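PDB 5AVP: L-ribose isomerase from Geodermatophilus obscurus DSM 43160, which probably interconverts L-ribose and its ketose L-ribulose as a manganese-dependent sugar isomerase of the cupin type. Local coordinates for residues P119-Y127 and V174-Y184. Numbering follows the deposited sequence.
Sequences PGKFCPPHY and VALPIGREESY. With MN (manganese (II) ion), chain E.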
# COMPACT_ATOMS: atom_id res chain seq x y z
N PRO A 119 1.45 -19.19 -7.98
CA PRO A 119 0.66 -19.69 -9.10
C PRO A 119 0.64 -21.20 -9.26
O PRO A 119 1.69 -21.84 -9.32
CB PRO A 119 1.27 -18.98 -10.32
CG PRO A 119 1.92 -17.76 -9.74
CD PRO A 119 2.54 -18.32 -8.48
N GLY A 120 -0.57 -21.77 -9.32
CA GLY A 120 -0.71 -23.20 -9.49
C GLY A 120 -0.67 -24.01 -8.22
O GLY A 120 -1.11 -25.16 -8.20
N LYS A 121 -0.14 -23.43 -7.16
CA LYS A 121 -0.04 -24.13 -5.88
C LYS A 121 -1.37 -24.20 -5.09
O LYS A 121 -2.24 -23.35 -5.28
CB LYS A 121 1.07 -23.48 -5.04
CG LYS A 121 2.45 -24.14 -5.19
CD LYS A 121 2.95 -24.19 -6.64
CE LYS A 121 4.30 -24.90 -6.73
NZ LYS A 121 4.93 -24.89 -8.09
N PHE A 122 -1.51 -25.20 -4.22
CA PHE A 122 -2.72 -25.37 -3.43
C PHE A 122 -2.49 -25.42 -1.94
O PHE A 122 -1.36 -25.52 -1.47
CB PHE A 122 -3.44 -26.68 -3.77
CG PHE A 122 -3.94 -26.79 -5.18
CD1 PHE A 122 -3.05 -27.00 -6.23
CD2 PHE A 122 -5.31 -26.78 -5.44
CE1 PHE A 122 -3.54 -27.21 -7.52
CE2 PHE A 122 -5.79 -26.98 -6.72
CZ PHE A 122 -4.91 -27.20 -7.77
N CYS A 123 -3.60 -25.37 -1.21
CA CYS A 123 -3.66 -25.52 0.24
C CYS A 123 -4.62 -26.70 0.23
O CYS A 123 -5.82 -26.52 0.08
CB CYS A 123 -4.33 -24.32 0.92
SG CYS A 123 -4.85 -24.67 2.67
N PRO A 124 -4.10 -27.93 0.37
CA PRO A 124 -4.79 -29.23 0.38
C PRO A 124 -6.15 -29.34 1.05
O PRO A 124 -6.42 -28.67 2.06
CB PRO A 124 -3.77 -30.13 1.06
CG PRO A 124 -3.13 -29.20 2.02
CD PRO A 124 -2.83 -28.05 1.10
N PRO A 125 -7.04 -30.20 0.50
CA PRO A 125 -8.37 -30.39 1.07
C PRO A 125 -8.28 -30.86 2.54
O PRO A 125 -7.60 -31.84 2.87
CB PRO A 125 -8.99 -31.43 0.16
CG PRO A 125 -8.43 -31.05 -1.13
CD PRO A 125 -6.96 -30.85 -0.81
N HIS A 126 -8.97 -30.13 3.41
CA HIS A 126 -8.99 -30.41 4.83
C HIS A 126 -10.20 -29.71 5.46
O HIS A 126 -10.81 -28.82 4.86
CB HIS A 126 -7.73 -29.87 5.51
CG HIS A 126 -7.70 -28.37 5.64
ND1 HIS A 126 -7.27 -27.53 4.63
CD2 HIS A 126 -8.10 -27.56 6.65
CE1 HIS A 126 -7.40 -26.28 5.02
NE2 HIS A 126 -7.90 -26.27 6.24
N TYR A 127 -10.53 -30.13 6.68
CA TYR A 127 -11.62 -29.53 7.44
C TYR A 127 -11.17 -29.46 8.88
O TYR A 127 -10.30 -30.22 9.31
CB TYR A 127 -12.91 -30.35 7.32
CG TYR A 127 -12.97 -31.64 8.11
CD1 TYR A 127 -13.10 -31.63 9.49
CD2 TYR A 127 -12.87 -32.88 7.47
CE1 TYR A 127 -13.13 -32.80 10.22
CE2 TYR A 127 -12.91 -34.06 8.19
CZ TYR A 127 -13.03 -34.01 9.56
OH TYR A 127 -13.02 -35.19 10.29
N VAL A 174 -8.67 -26.73 -13.98
CA VAL A 174 -7.99 -26.63 -12.69
C VAL A 174 -7.10 -27.86 -12.58
O VAL A 174 -7.58 -28.95 -12.32
CB VAL A 174 -8.98 -26.65 -11.47
CG1 VAL A 174 -8.20 -26.90 -10.17
CG2 VAL A 174 -9.75 -25.33 -11.36
N ALA A 175 -5.80 -27.67 -12.78
CA ALA A 175 -4.85 -28.77 -12.65
C ALA A 175 -4.61 -29.07 -11.18
O ALA A 175 -4.20 -28.18 -10.43
CB ALA A 175 -3.55 -28.41 -13.31
N LEU A 176 -4.87 -30.31 -10.77
CA LEU A 176 -4.67 -30.72 -9.37
C LEU A 176 -3.39 -31.53 -9.21
O LEU A 176 -2.99 -32.25 -10.14
CB LEU A 176 -5.87 -31.52 -8.87
CG LEU A 176 -7.21 -30.81 -8.99
CD1 LEU A 176 -8.27 -31.60 -8.27
CD2 LEU A 176 -7.12 -29.42 -8.39
N PRO A 177 -2.74 -31.44 -8.04
CA PRO A 177 -1.49 -32.19 -7.85
C PRO A 177 -1.68 -33.68 -8.15
O PRO A 177 -2.64 -34.30 -7.70
CB PRO A 177 -1.14 -31.93 -6.38
CG PRO A 177 -1.81 -30.60 -6.09
CD PRO A 177 -3.13 -30.75 -6.79
N ILE A 178 -0.76 -34.25 -8.92
CA ILE A 178 -0.83 -35.65 -9.28
C ILE A 178 -0.75 -36.54 -8.04
O ILE A 178 0.09 -36.33 -7.15
CB ILE A 178 0.30 -36.04 -10.23
CG1 ILE A 178 0.14 -35.31 -11.57
CG2 ILE A 178 0.28 -37.53 -10.47
CD1 ILE A 178 0.42 -33.80 -11.51
N GLY A 179 -1.65 -37.52 -7.99
CA GLY A 179 -1.69 -38.43 -6.87
C GLY A 179 -2.57 -37.94 -5.74
O GLY A 179 -2.80 -38.66 -4.78
N ARG A 180 -3.06 -36.70 -5.85
CA ARG A 180 -3.92 -36.15 -4.81
C ARG A 180 -5.25 -35.80 -5.47
O ARG A 180 -6.13 -35.21 -4.84
CB ARG A 180 -3.32 -34.87 -4.21
CG ARG A 180 -1.93 -35.00 -3.61
CD ARG A 180 -1.90 -35.93 -2.42
NE ARG A 180 -0.53 -36.18 -1.98
CZ ARG A 180 0.19 -35.33 -1.25
NH1 ARG A 180 -0.34 -34.18 -0.85
NH2 ARG A 180 1.46 -35.62 -0.94
N GLU A 181 -5.36 -36.18 -6.74
CA GLU A 181 -6.56 -35.93 -7.54
C GLU A 181 -7.86 -36.22 -6.79
O GLU A 181 -8.82 -35.44 -6.83
CB GLU A 181 -6.48 -36.80 -8.82
CG GLU A 181 -5.09 -37.43 -9.09
CD GLU A 181 -4.19 -36.65 -10.08
OE1 GLU A 181 -3.12 -37.18 -10.47
OE2 GLU A 181 -4.54 -35.51 -10.46
N GLU A 182 -7.89 -37.34 -6.08
CA GLU A 182 -9.07 -37.75 -5.34
C GLU A 182 -9.48 -36.86 -4.17
O GLU A 182 -10.66 -36.53 -4.04
CB GLU A 182 -8.90 -39.17 -4.82
CG GLU A 182 -10.19 -39.75 -4.27
CD GLU A 182 -11.27 -39.78 -5.33
OE1 GLU A 182 -10.98 -40.26 -6.46
OE2 GLU A 182 -12.41 -39.34 -5.06
N SER A 183 -8.51 -36.47 -3.34
CA SER A 183 -8.77 -35.64 -2.16
C SER A 183 -9.63 -34.39 -2.39
O SER A 183 -10.13 -33.78 -1.44
CB SER A 183 -7.44 -35.23 -1.51
OG SER A 183 -6.55 -34.56 -2.41
N TYR A 184 -9.81 -34.04 -3.66
CA TYR A 184 -10.61 -32.87 -4.01
C TYR A 184 -12.06 -33.19 -4.40
O TYR A 184 -12.91 -32.31 -4.45
CB TYR A 184 -9.90 -32.12 -5.15
CG TYR A 184 -8.54 -31.56 -4.78
CD1 TYR A 184 -7.51 -32.40 -4.37
CD2 TYR A 184 -8.27 -30.19 -4.86
CE1 TYR A 184 -6.26 -31.90 -4.05
CE2 TYR A 184 -7.02 -29.67 -4.55
CZ TYR A 184 -6.02 -30.54 -4.15
OH TYR A 184 -4.78 -30.03 -3.83
MN MN E . -8.01 -24.14 6.90
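Ser183, whose side chain lies beside the ring of Pro125, donates from OG to Arg180 O at 2.6 Å; it arrives in the carbonyl plane, on a lone pair, and ties the end of segment 174-184 back on itself. Just upstream, a type II turn is closed by Arg180 N to Pro177 O at 3.1 Å. Across the contact no hydrogen bond forms; rings and prolines do the work. Pro125 CG sits over the centre of the Tyr184 ring, 3.5 Å from its centroid, a CH-pi contact, while Pro125 CD reaches toward CE1 and CZ. The tyrosine in turn points an edge at the face of Phe122 in an offset edge-to-face pair, centroids 5.3 Å apart and planes at 87°. Pro177 CD rests on that same phenylalanine face, displaced toward the rim, 4.0 Å from the ring centroid. With CG anti to its carbonyl carbon (chi1 -63°), Phe122 extends its ring toward 174-177, where Val174 CG1 and Ala175 O meet its edge near CZ. The buried Tyr184 OH is hydrogen-bonded to Glu81, whose carboxylate also forms a salt bridge with Arg180 NH1. Replacing Tyr184 with an alanine would probably open a gap between Pro125 and Phe122 and leave Glu81 without its hydroxyl partner. The corner at Pro125 leads directly to the metal: His126 ND1 donates to Pro124 O at 2.9 Å, nearly straight at 170° and in the imidazole plane, which fixes the ring's rotation while NE2 binds manganese at 2.2 Å. His128, Glu133 and His208 complete the protein ligands. The loop between strands 141-150 and 189-194 thus packs against the ligand-bearing strand 122-127, and the three-histidine, one-glutamate site is characteristic of the cupin beta-barrel.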